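Local atomic coordinates of DNA photolyase (Agrobacterium tumefaciens, PDB entry 4U63), a protein that probably repairs cyclobutane pyrimidine dimers in DNA with light, using flavin-adenine dinucleotide as cofactor and methenyltetrahydrofolate as antenna chromophore. Residues A[149-154]-A[300-305]; A[165-169]-A[410-414]; A[313-318]-A[400-404]. One frame throughout, in Å; residues are numbered along the deposited sequence.

Interactions 1 and 2 both join the N-terminal photolyase region (the loop after strand 142-146 and the start of helix 168-177) to the FAD-binding region, whereas interaction 3 lies wholly within the latter. Interactions 1 and 3 are buried and each sets a loop against a helix that touches FAD, 287-309 and 398-407; the two helices meet where Cys303 packs on Ala401. Interaction 2 sits at the surface. The chemistry follows the place: a buried carboxylate and two linked histidines in interaction 1, a bonded glutamine amide beside alanine and leucine in interaction 3, one aspartate and three bridging waters in interaction 2. Phe302, on the helix of interaction 1, packs on Asp412 and the Val167-Tyr168 backbone of interaction 2.

Interaction 1 (A[149-154]-A[300-305]); sequences QLLHEP and REFCYH. With FAD (flavin-adenine dinucleotide), chain C.
Glu301, on helix 287-309 of the FAD-binding region, reaches the loop that follows the last strand of the parallel sheet in the N-terminal alpha/beta region of this photolyase, and its carboxylate is the centre of the contact. The side chain bends at chi2 (-71°) and brings both oxygens to the loop backbone. OE2 takes a nearly straight bond from Leu151 N at 2.8 Å, on its syn side. OE1 is gripped twice: His152 N meets it from above the carboxylate plane, and His152 ND1 comes at 2.7 Å along its anti lone pair, within the plane of the imidazole. Three N-H groups thus satisfy a buried acid and probably stabilise its charge.

The chain of hydrogen bonds continues at His152 NE2, which lies 3.1 Å from His305 ND1 in a bond of undecided direction; the rings meet rim to rim. His305 NE2 in turn bonds Tyr165 N.

Leu150 CD2 lies 3.7 Å from Tyr304 CG in an off-centre CH-pi contact with the ring, while Tyr304 OH bonds Asp395. Arg300, whose backbone N borders the FAD adenine, runs extended from CG to NE and then turns its guanidinium (chi4 -84°), so that NH1 and NH2 pinch Gln149 O end-on at 3.0 and 3.1 Å. Water 1 sits in the guanidinium plane and accepts from Arg300 NH2 at 2.8 Å.

Interaction 2 (A[165-169]-A[410-414]); sequences YRVYT and GADAS
Val167 and Ala411 bring the two backbones closest, their CA atoms 5.8 Å apart. Around Val167 the chain passes from loop into helix 168-177, with Val167 itself at the N-cap position; across from it, Gly410 to Ala413 form a type I turn closed by Ala413 N to Gly410 O. The turn does not pair directly with the facing backbone. Water bridges the two main chains instead: water 3 donates to Arg166 O and accepts from Ala411 N, and water 2 links the same carbonyl to Asp412 N.

Asp412 makes the direct bond. Its CG stands anti to its own carbonyl carbon (chi1 -68°), and OD2 accepts from Tyr168 N at 2.9 Å on the syn side, close to the carboxylate plane, though the N-H is bent to 142°. The start of helix 168-177, in the N-terminal photolyase region, is thereby tied to the loop after helix 398-407 of the FAD-binding region, and a negative group here would suit the partial positive charge of a helix start. OD1 reaches the next N-H, Thr169 N, through water 4, which donates to OD1 at 2.7 Å. Water 2 also donates to OD2.

Beside this polar cluster, Ala411 CB rests 3.7 Å from Val167 CG2 and 3.6 Å from Arg166 O. The Tyr168 ring leads away from the turn to stack on Trp299, its OH bonded to Lys295 O. Asp412 also touches Phe302 of helix 287-309.

Interaction 3 (A[313-318]-A[400-404]); sequences LGEKNW and AANWQ. With FAD (flavin-adenine dinucleotide), chain C.
Gln404 carries the polar part of the contact, using its terminal amide to hold the loop 313-318 at three points. NE2 donates to Leu313 O at 2.8 Å, almost in the amide plane, and to Lys316 O at 2.7 Å, tilted further from it. In the other direction Trp318 N gives OE1 a nearly straight bond of 2.9 Å (177°). Accepting and donating together fix which way round the amide lies, and the bend at chi2 (-122°) carries it across to the curved loop. Water 5 adds a further donor to OE1.

Apolar contacts lie one turn earlier on the helix. Leu313 sets CG 3.8 Å from Ala400 CB and CD2 3.8 Å from Ala401 CB, while Gly314 CA comes within 3.6 Å of Ala400 CB.

Cofactor contacts leave from other sides of the same helix. Trp403 places one ring face over FAD C7M, the methyl shifted toward the rim. Asn402 reads the adenine edge, ND2 donating to FAD N1A at 3.0 Å and OD1 accepting from FAD N6A, with its CB and CG against the flavin ring. Asn402 thus bridges adenine and isoalloxazine, which lie close together in the folded, U-shaped FAD characteristic of photolyases.

Interaction 1 (A[149-154]-A[300-305])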
loop_
_atom_site.group_PDB
_atom_site.type_symbol
_atom_site.label_atom_id
_atom_site.label_comp_id
_atom_site.label_asym_id
_atom_site.label_seq_id
_atom_site.Cartn_x
_atom_site.Cartn_y
_atom_site.Cartn_z
ATOM N N GLN A 149 -5.388 12.360 3.241
ATOM C CA GLN A 149 -4.625 11.208 2.774
ATOM C C GLN A 149 -3.131 11.344 3.087
ATOM O O GLN A 149 -2.470 10.349 3.393
ATOM C CB GLN A 149 -4.816 11.001 1.266
ATOM C CG GLN A 149 -4.098 9.764 0.721
ATOM C CD GLN A 149 -4.201 9.630 -0.782
ATOM O OE1 GLN A 149 -4.550 10.562 -1.464
ATOM N NE2 GLN A 149 -3.880 8.451 -1.298
ATOM N N LEU A 150 -2.615 12.577 2.992
ATOM C CA LEU A 150 -1.210 12.875 3.212
ATOM C C LEU A 150 -1.001 13.961 4.266
ATOM O O LEU A 150 -1.815 14.868 4.423
ATOM C CB LEU A 150 -0.579 13.363 1.894
ATOM C CG LEU A 150 -0.623 12.418 0.688
ATOM C CD1 LEU A 150 -0.072 13.104 -0.551
ATOM C CD2 LEU A 150 0.145 11.138 0.971
ATOM N N LEU A 151 0.118 13.866 4.960
ATOM C CA LEU A 151 0.576 14.897 5.890
ATOM C C LEU A 151 0.969 16.184 5.187
ATOM O O LEU A 151 0.839 17.269 5.765
ATOM C CB LEU A 151 1.785 14.392 6.676
ATOM C CG LEU A 151 1.563 13.192 7.591
ATOM C CD1 LEU A 151 2.886 12.729 8.169
ATOM C CD2 LEU A 151 0.583 13.555 8.687
ATOM N N HIS A 152 1.453 16.075 3.953
ATOM C CA HIS A 152 1.901 17.263 3.192
ATOM C C HIS A 152 1.078 17.407 1.925
ATOM O O HIS A 152 0.377 16.480 1.519
ATOM C CB HIS A 152 3.408 17.175 2.884
ATOM C CG HIS A 152 3.736 16.490 1.593
ATOM N ND1 HIS A 152 3.617 15.131 1.423
ATOM C CD2 HIS A 152 4.187 16.977 0.410
ATOM C CE1 HIS A 152 3.969 14.805 0.195
ATOM N NE2 HIS A 152 4.320 15.905 -0.441
ATOM N N GLU A 153 1.179 18.582 1.307
ATOM C CA GLU A 153 0.497 18.887 0.065
ATOM C C GLU A 153 1.546 18.828 -1.043
ATOM O O GLU A 153 2.374 19.714 -1.127
ATOM C CB GLU A 153 -0.158 20.274 0.141
ATOM C CG GLU A 153 -1.544 20.291 0.789
ATOM C CD GLU A 153 -2.661 19.748 -0.120
ATOM O OE1 GLU A 153 -2.662 20.035 -1.335
ATOM O OE2 GLU A 153 -3.557 19.044 0.376
ATOM N N PRO A 154 1.533 17.753 -1.869
ATOM C CA PRO A 154 2.634 17.633 -2.837
ATOM C C PRO A 154 2.726 18.760 -3.852
ATOM O O PRO A 154 3.815 19.043 -4.317
ATOM C CB PRO A 154 2.368 16.295 -3.551
ATOM C CG PRO A 154 1.013 15.865 -3.150
ATOM C CD PRO A 154 0.660 16.558 -1.877
ATOM N N ARG A 300 6.313 7.076 2.912
ATOM C CA ARG A 300 5.038 7.059 2.168
ATOM C C ARG A 300 4.752 8.436 1.547
ATOM O O ARG A 300 4.435 8.542 0.354
ATOM C CB ARG A 300 3.881 6.583 3.064
ATOM C CG ARG A 300 2.489 6.714 2.450
ATOM C CD ARG A 300 1.430 6.055 3.327
ATOM N NE ARG A 300 0.071 6.287 2.825
ATOM C CZ ARG A 300 -0.675 7.365 3.062
ATOM N NH1 ARG A 300 -0.235 8.369 3.835
ATOM N NH2 ARG A 300 -1.891 7.445 2.534
ATOM N N GLU A 301 4.902 9.486 2.359
ATOM C CA GLU A 301 4.748 10.867 1.878
ATOM C C GLU A 301 5.646 11.147 0.688
ATOM O O GLU A 301 5.214 11.723 -0.323
ATOM C CB GLU A 301 5.076 11.862 2.989
ATOM C CG GLU A 301 4.150 11.784 4.197
ATOM C CD GLU A 301 2.762 12.313 3.914
ATOM O OE1 GLU A 301 2.618 13.355 3.212
ATOM O OE2 GLU A 301 1.800 11.689 4.410
ATOM N N PHE A 302 6.910 10.744 0.816
ATOM C CA PHE A 302 7.897 11.010 -0.213
ATOM C C PHE A 302 7.539 10.292 -1.514
ATOM O O PHE A 302 7.693 10.857 -2.598
ATOM C CB PHE A 302 9.281 10.599 0.282
ATOM C CG PHE A 302 10.405 10.998 -0.625
ATOM C CD1 PHE A 302 10.545 12.318 -1.058
ATOM C CD2 PHE A 302 11.372 10.056 -1.024
ATOM C CE1 PHE A 302 11.599 12.686 -1.895
ATOM C CE2 PHE A 302 12.425 10.428 -1.845
ATOM C CZ PHE A 302 12.538 11.748 -2.286
ATOM N N CYS A 303 7.060 9.050 -1.410
ATOM C CA CYS A 303 6.626 8.312 -2.605
ATOM C C CYS A 303 5.516 9.064 -3.351
ATOM O O CYS A 303 5.538 9.157 -4.592
ATOM C CB CYS A 303 6.181 6.896 -2.239
ATOM S SG CYS A 303 7.540 5.828 -1.703
ATOM N N TYR A 304 4.553 9.609 -2.599
ATOM C CA TYR A 304 3.482 10.419 -3.192
ATOM C C TYR A 304 4.015 11.732 -3.791
ATOM O O TYR A 304 3.520 12.188 -4.819
ATOM C CB TYR A 304 2.346 10.668 -2.191
ATOM C CG TYR A 304 1.333 9.549 -2.183
ATOM C CD1 TYR A 304 0.252 9.569 -3.053
ATOM C CD2 TYR A 304 1.462 8.462 -1.325
ATOM C CE1 TYR A 304 -0.673 8.546 -3.070
ATOM C CE2 TYR A 304 0.535 7.435 -1.339
ATOM C CZ TYR A 304 -0.532 7.491 -2.208
ATOM O OH TYR A 304 -1.461 6.495 -2.251
ATOM N N HIS A 305 5.021 12.323 -3.145
ATOM C CA HIS A 305 5.678 13.528 -3.681
ATOM C C HIS A 305 6.276 13.253 -5.055
ATOM O O HIS A 305 6.097 14.030 -6.007
ATOM C CB HIS A 305 6.765 14.000 -2.711
ATOM C CG HIS A 305 7.212 15.393 -2.951
ATOM N ND1 HIS A 305 6.486 16.488 -2.546
ATOM C CD2 HIS A 305 8.309 15.877 -3.566
ATOM C CE1 HIS A 305 7.112 17.589 -2.905
ATOM N NE2 HIS A 305 8.226 17.245 -3.514
HETATM P PA FAD C . 6.113 -0.150 9.101
HETATM O O1A FAD C . 7.566 -0.479 9.216
HETATM O O2A FAD C . 5.238 -0.331 10.297
HETATM O O5B FAD C . 6.033 1.344 8.520
HETATM C C5B FAD C . 4.909 2.198 8.764
HETATM C C4B FAD C . 4.322 2.743 7.470
HETATM O O4B FAD C . 5.283 3.512 6.748
HETATM C C3B FAD C . 3.870 1.668 6.510
HETATM O O3B FAD C . 2.590 1.124 6.870
HETATM C C2B FAD C . 3.880 2.408 5.190
HETATM O O2B FAD C . 2.691 3.179 5.010
HETATM C C1B FAD C . 5.055 3.341 5.340
HETATM N N9A FAD C . 6.312 2.827 4.751
HETATM C C8A FAD C . 7.249 2.106 5.391
HETATM N N7A FAD C . 8.289 1.825 4.579
HETATM C C5A FAD C . 8.031 2.397 3.383
HETATM C C6A FAD C . 8.721 2.469 2.093
HETATM N N6A FAD C . 9.918 1.872 1.930
HETATM N N1A FAD C . 8.104 3.147 1.099
HETATM C C2A FAD C . 6.897 3.734 1.268
HETATM N N3A FAD C . 6.218 3.702 2.433
HETATM C C4A FAD C . 6.729 3.055 3.500
HETATM N N1 FAD C . 4.416 0.013 0.659
HETATM C C2 FAD C . 3.094 0.216 0.461
HETATM O O2 FAD C . 2.464 0.809 1.365
HETATM N N3 FAD C . 2.466 -0.197 -0.669
HETATM C C4 FAD C . 3.126 -0.835 -1.669
HETATM O O4 FAD C . 2.541 -1.202 -2.722
HETATM C C4X FAD C . 4.570 -1.099 -1.512
HETATM N N5 FAD C . 5.317 -1.757 -2.447
HETATM C C5X FAD C . 6.655 -1.952 -2.265
HETATM C C6 FAD C . 7.424 -2.595 -3.227
HETATM C C7 FAD C . 8.793 -2.812 -3.044
HETATM C C7M FAD C . 9.611 -3.515 -4.103
HETATM C C8 FAD C . 9.448 -2.358 -1.798
HETATM C C8M FAD C . 10.926 -2.560 -1.547
HETATM C C9 FAD C . 8.696 -1.726 -0.843
HETATM C C9A FAD C . 7.328 -1.493 -1.008
HETATM N N10 FAD C . 6.552 -0.839 -0.005
HETATM C C10 FAD C . 5.184 -0.628 -0.244
HETATM C "C1'" FAD C . 7.151 -0.300 1.223
HETATM C "C2'" FAD C . 7.213 -1.150 2.473
HETATM O "O2'" FAD C . 7.855 -2.394 2.168
HETATM C "C3'" FAD C . 5.845 -1.368 3.089
HETATM O "O3'" FAD C . 5.192 -0.124 3.327
HETATM C "C4'" FAD C . 6.010 -2.125 4.406
HETATM O "O4'" FAD C . 6.458 -3.450 4.129
HETATM C "C5'" FAD C . 4.683 -2.164 5.136
HETATM O "O5'" FAD C . 4.777 -2.872 6.381
HETATM P P FAD C . 4.400 -2.098 7.737
HETATM O O1P FAD C . 4.499 -3.068 8.862
HETATM O O2P FAD C . 3.076 -1.402 7.591
HETATM O O3P FAD C . 5.569 -1.000 7.829
HETATM O O HOH W 1 -3.045 6.077 0.436
#

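Interaction 2 (A[165-169]-A[410-414])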
loop_
_atom_site.group_PDB
_atom_site.type_symbol
_atom_site.label_atom_id
_atom_site.label_comp_id
_atom_site.label_asym_id
_atom_site.label_seq_id
_atom_site.Cartn_x
_atom_site.Cartn_y
_atom_site.Cartn_z
ATOM N N TYR A 165 11.109 18.265 -3.928
ATOM C CA TYR A 165 12.035 17.376 -3.255
ATOM C C TYR A 165 12.344 16.145 -4.120
ATOM O O TYR A 165 11.442 15.406 -4.508
ATOM C CB TYR A 165 11.484 16.957 -1.891
ATOM C CG TYR A 165 11.564 18.073 -0.876
ATOM C CD1 TYR A 165 12.721 18.278 -0.141
ATOM C CD2 TYR A 165 10.496 18.933 -0.663
ATOM C CE1 TYR A 165 12.818 19.297 0.788
ATOM C CE2 TYR A 165 10.586 19.968 0.273
ATOM C CZ TYR A 165 11.751 20.142 0.984
ATOM O OH TYR A 165 11.864 21.150 1.906
ATOM N N ARG A 166 13.630 15.955 -4.414
ATOM C CA ARG A 166 14.134 14.805 -5.165
ATOM C C ARG A 166 14.849 13.796 -4.279
ATOM O O ARG A 166 15.138 12.694 -4.737
ATOM C CB ARG A 166 15.150 15.247 -6.234
ATOM C CG ARG A 166 14.768 16.449 -7.077
ATOM C CD ARG A 166 13.425 16.256 -7.731
ATOM N NE ARG A 166 13.257 17.128 -8.896
ATOM C CZ ARG A 166 12.313 16.959 -9.820
ATOM N NH1 ARG A 166 11.449 15.953 -9.731
ATOM N NH2 ARG A 166 12.235 17.789 -10.851
ATOM N N VAL A 167 15.140 14.185 -3.032
ATOM C CA VAL A 167 15.987 13.417 -2.103
ATOM C C VAL A 167 15.282 13.301 -0.749
ATOM O O VAL A 167 14.730 14.281 -0.238
ATOM C CB VAL A 167 17.359 14.117 -1.908
ATOM C CG1 VAL A 167 18.309 13.261 -1.070
ATOM C CG2 VAL A 167 17.995 14.429 -3.261
ATOM N N TYR A 168 15.318 12.106 -0.157
ATOM C CA TYR A 168 14.547 11.842 1.059
ATOM C C TYR A 168 14.931 12.693 2.268
ATOM O O TYR A 168 14.074 13.302 2.872
ATOM C CB TYR A 168 14.618 10.376 1.447
ATOM C CG TYR A 168 13.894 10.102 2.748
ATOM C CD1 TYR A 168 12.515 9.955 2.781
ATOM C CD2 TYR A 168 14.590 10.045 3.956
ATOM C CE1 TYR A 168 11.845 9.711 3.983
ATOM C CE2 TYR A 168 13.933 9.812 5.148
ATOM C CZ TYR A 168 12.561 9.656 5.155
ATOM O OH TYR A 168 11.907 9.418 6.335
ATOM N N THR A 169 16.205 12.724 2.623
ATOM C CA THR A 169 16.591 13.334 3.895
ATOM C C THR A 169 16.121 14.801 4.045
ATOM O O THR A 169 15.533 15.134 5.055
ATOM C CB THR A 169 18.087 13.133 4.185
ATOM O OG1 THR A 169 18.326 11.735 4.385
ATOM C CG2 THR A 169 18.506 13.883 5.446
ATOM N N GLY A 410 16.802 7.287 -9.466
ATOM C CA GLY A 410 16.489 8.192 -8.365
ATOM C C GLY A 410 17.680 8.482 -7.476
ATOM O O GLY A 410 18.595 7.668 -7.352
ATOM N N ALA A 411 17.650 9.639 -6.824
ATOM C CA ALA A 411 18.731 10.049 -5.929
ATOM C C ALA A 411 18.929 9.097 -4.771
ATOM O O ALA A 411 20.049 8.932 -4.292
ATOM C CB ALA A 411 18.491 11.458 -5.400
ATOM N N ASP A 412 17.846 8.467 -4.329
ATOM C CA ASP A 412 17.900 7.507 -3.222
ATOM C C ASP A 412 18.053 6.052 -3.682
ATOM O O ASP A 412 18.017 5.124 -2.851
ATOM C CB ASP A 412 16.658 7.681 -2.343
ATOM C CG ASP A 412 16.665 9.012 -1.605
ATOM O OD1 ASP A 412 17.485 9.168 -0.682
ATOM O OD2 ASP A 412 15.863 9.904 -1.944
ATOM N N ALA A 413 18.239 5.854 -4.987
ATOM C CA ALA A 413 18.438 4.524 -5.541
ATOM C C ALA A 413 19.825 4.016 -5.217
ATOM O O ALA A 413 20.785 4.778 -5.183
ATOM C CB ALA A 413 18.246 4.531 -7.049
ATOM N N SER A 414 19.915 2.714 -4.987
ATOM C CA SER A 414 21.189 2.042 -4.922
ATOM C C SER A 414 21.677 1.956 -6.378
ATOM O O SER A 414 20.880 1.638 -7.265
ATOM C CB SER A 414 21.027 0.644 -4.329
ATOM O OG SER A 414 22.269 -0.033 -4.265
HETATM O O HOH W 2 15.010 9.584 -4.514
HETATM O O HOH W 3 15.197 11.340 -7.229
HETATM O O HOH W 4 18.128 10.753 1.451
#

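Interaction 3 (A[313-318]-A[400-404])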
loop_
_atom_site.group_PDB
_atom_site.type_symbol
_atom_site.label_atom_id
_atom_site.label_comp_id
_atom_site.label_asym_id
_atom_site.label_seq_id
_atom_site.Cartn_x
_atom_site.Cartn_y
_atom_site.Cartn_z
ATOM N N LEU A 313 5.632 7.367 -12.992
ATOM C CA LEU A 313 6.491 6.581 -12.081
ATOM C C LEU A 313 6.312 5.060 -12.180
ATOM O O LEU A 313 7.276 4.307 -12.020
ATOM C CB LEU A 313 6.271 7.031 -10.628
ATOM C CG LEU A 313 7.243 6.561 -9.557
ATOM C CD1 LEU A 313 8.638 7.127 -9.783
ATOM C CD2 LEU A 313 6.722 6.952 -8.177
ATOM N N GLY A 314 5.093 4.609 -12.448
ATOM C CA GLY A 314 4.844 3.170 -12.591
ATOM C C GLY A 314 5.107 2.549 -13.955
ATOM O O GLY A 314 5.052 1.324 -14.084
ATOM N N GLU A 315 5.389 3.373 -14.969
ATOM C CA GLU A 315 5.561 2.886 -16.355
ATOM C C GLU A 315 6.832 3.347 -17.089
ATOM O O GLU A 315 7.300 2.641 -17.984
ATOM C CB GLU A 315 4.330 3.259 -17.188
ATOM C CG GLU A 315 4.442 2.906 -18.666
ATOM C CD GLU A 315 4.836 1.460 -18.912
ATOM O OE1 GLU A 315 4.284 0.552 -18.248
ATOM O OE2 GLU A 315 5.702 1.231 -19.782
ATOM N N LYS A 316 7.382 4.512 -16.739
ATOM C CA LYS A 316 8.604 5.013 -17.392
ATOM C C LYS A 316 9.741 5.146 -16.395
ATOM O O LYS A 316 9.515 5.490 -15.235
ATOM C CB LYS A 316 8.350 6.368 -18.055
ATOM C CG LYS A 316 7.380 6.329 -19.225
ATOM C CD LYS A 316 7.502 7.606 -20.048
ATOM C CE LYS A 316 6.558 7.607 -21.238
ATOM N NZ LYS A 316 6.479 8.956 -21.866
ATOM N N ASN A 317 10.965 4.873 -16.846
ATOM C CA ASN A 317 12.132 5.026 -15.988
ATOM C C ASN A 317 12.274 6.483 -15.559
ATOM O O ASN A 317 12.205 7.401 -16.391
ATOM C CB ASN A 317 13.419 4.597 -16.693
ATOM C CG ASN A 317 13.426 3.123 -17.073
ATOM O OD1 ASN A 317 13.178 2.264 -16.237
ATOM N ND2 ASN A 317 13.708 2.832 -18.324
ATOM N N TRP A 318 12.478 6.700 -14.266
ATOM C CA TRP A 318 12.809 8.045 -13.775
ATOM C C TRP A 318 14.093 8.557 -14.459
ATOM O O TRP A 318 14.177 9.725 -14.866
ATOM C CB TRP A 318 12.956 8.028 -12.256
ATOM C CG TRP A 318 13.344 9.333 -11.644
ATOM C CD1 TRP A 318 14.581 9.918 -11.658
ATOM C CD2 TRP A 318 12.498 10.202 -10.901
ATOM N NE1 TRP A 318 14.549 11.113 -10.982
ATOM C CE2 TRP A 318 13.282 11.315 -10.509
ATOM C CE3 TRP A 318 11.147 10.166 -10.542
ATOM C CZ2 TRP A 318 12.759 12.375 -9.762
ATOM C CZ3 TRP A 318 10.620 11.229 -9.793
ATOM C CH2 TRP A 318 11.430 12.319 -9.415
ATOM N N ALA A 400 5.468 1.675 -7.141
ATOM C CA ALA A 400 6.280 2.204 -8.242
ATOM C C ALA A 400 7.600 2.810 -7.775
ATOM O O ALA A 400 8.658 2.510 -8.322
ATOM C CB ALA A 400 5.493 3.248 -9.031
ATOM N N ALA A 401 7.527 3.664 -6.755
ATOM C CA ALA A 401 8.732 4.345 -6.257
ATOM C C ALA A 401 9.775 3.350 -5.775
ATOM O O ALA A 401 10.949 3.456 -6.103
ATOM C CB ALA A 401 8.384 5.304 -5.139
ATOM N N ASN A 402 9.344 2.380 -4.968
ATOM C CA ASN A 402 10.287 1.406 -4.424
ATOM C C ASN A 402 10.903 0.509 -5.492
ATOM O O ASN A 402 12.093 0.246 -5.455
ATOM C CB ASN A 402 9.650 0.597 -3.286
ATOM C CG ASN A 402 9.607 1.377 -1.981
ATOM O OD1 ASN A 402 10.607 1.440 -1.268
ATOM N ND2 ASN A 402 8.470 1.976 -1.670
ATOM N N TRP A 403 10.102 0.060 -6.451
ATOM C CA TRP A 403 10.649 -0.690 -7.592
ATOM C C TRP A 403 11.707 0.120 -8.356
ATOM O O TRP A 403 12.776 -0.407 -8.692
ATOM C CB TRP A 403 9.536 -1.164 -8.530
ATOM C CG TRP A 403 8.870 -2.417 -8.030
ATOM C CD1 TRP A 403 7.715 -2.507 -7.324
ATOM C CD2 TRP A 403 9.354 -3.748 -8.193
ATOM N NE1 TRP A 403 7.437 -3.830 -7.028
ATOM C CE2 TRP A 403 8.438 -4.610 -7.548
ATOM C CE3 TRP A 403 10.489 -4.300 -8.815
ATOM C CZ2 TRP A 403 8.608 -5.987 -7.526
ATOM C CZ3 TRP A 403 10.665 -5.662 -8.791
ATOM C CH2 TRP A 403 9.726 -6.500 -8.143
ATOM N N GLN A 404 11.431 1.399 -8.607
ATOM C CA GLN A 404 12.405 2.251 -9.304
ATOM C C GLN A 404 13.717 2.419 -8.525
ATOM O O GLN A 404 14.795 2.408 -9.124
ATOM C CB GLN A 404 11.806 3.611 -9.672
ATOM C CG GLN A 404 10.733 3.506 -10.751
ATOM C CD GLN A 404 11.018 4.345 -11.999
ATOM O OE1 GLN A 404 12.161 4.507 -12.410
ATOM N NE2 GLN A 404 9.971 4.854 -12.609
HETATM P PA FAD C . 6.113 -0.150 9.101
HETATM O O1A FAD C . 7.566 -0.479 9.216
HETATM O O2A FAD C . 5.238 -0.331 10.297
HETATM O O5B FAD C . 6.033 1.344 8.520
HETATM C C5B FAD C . 4.909 2.198 8.764
HETATM C C4B FAD C . 4.322 2.743 7.470
HETATM O O4B FAD C . 5.283 3.512 6.748
HETATM C C3B FAD C . 3.870 1.668 6.510
HETATM O O3B FAD C . 2.590 1.124 6.870
HETATM C C2B FAD C . 3.880 2.408 5.190
HETATM O O2B FAD C . 2.691 3.179 5.010
HETATM C C1B FAD C . 5.055 3.341 5.340
HETATM N N9A FAD C . 6.312 2.827 4.751
HETATM C C8A FAD C . 7.249 2.106 5.391
HETATM N N7A FAD C . 8.289 1.825 4.579
HETATM C C5A FAD C . 8.031 2.397 3.383
HETATM C C6A FAD C . 8.721 2.469 2.093
HETATM N N6A FAD C . 9.918 1.872 1.930
HETATM N N1A FAD C . 8.104 3.147 1.099
HETATM C C2A FAD C . 6.897 3.734 1.268
HETATM N N3A FAD C . 6.218 3.702 2.433
HETATM C C4A FAD C . 6.729 3.055 3.500
HETATM N N1 FAD C . 4.416 0.013 0.659
HETATM C C2 FAD C . 3.094 0.216 0.461
HETATM O O2 FAD C . 2.464 0.809 1.365
HETATM N N3 FAD C . 2.466 -0.197 -0.669
HETATM C C4 FAD C . 3.126 -0.835 -1.669
HETATM O O4 FAD C . 2.541 -1.202 -2.722
HETATM C C4X FAD C . 4.570 -1.099 -1.512
HETATM N N5 FAD C . 5.317 -1.757 -2.447
HETATM C C5X FAD C . 6.655 -1.952 -2.265
HETATM C C6 FAD C . 7.424 -2.595 -3.227
HETATM C C7 FAD C . 8.793 -2.812 -3.044
HETATM C C7M FAD C . 9.611 -3.515 -4.103
HETATM C C8 FAD C . 9.448 -2.358 -1.798
HETATM C C8M FAD C . 10.926 -2.560 -1.547
HETATM C C9 FAD C . 8.696 -1.726 -0.843
HETATM C C9A FAD C . 7.328 -1.493 -1.008
HETATM N N10 FAD C . 6.552 -0.839 -0.005
HETATM C C10 FAD C . 5.184 -0.628 -0.244
HETATM C "C1'" FAD C . 7.151 -0.300 1.223
HETATM C "C2'" FAD C . 7.213 -1.150 2.473
HETATM O "O2'" FAD C . 7.855 -2.394 2.168
HETATM C "C3'" FAD C . 5.845 -1.368 3.089
HETATM O "O3'" FAD C . 5.192 -0.124 3.327
HETATM C "C4'" FAD C . 6.010 -2.125 4.406
HETATM O "O4'" FAD C . 6.458 -3.450 4.129
HETATM C "C5'" FAD C . 4.683 -2.164 5.136
HETATM O "O5'" FAD C . 4.777 -2.872 6.381
HETATM P P FAD C . 4.400 -2.098 7.737
HETATM O O1P FAD C . 4.499 -3.068 8.862
HETATM O O2P FAD C . 3.076 -1.402 7.591
HETATM O O3P FAD C . 5.569 -1.000 7.829
HETATM O O HOH W 5 14.242 2.600 -13.013
#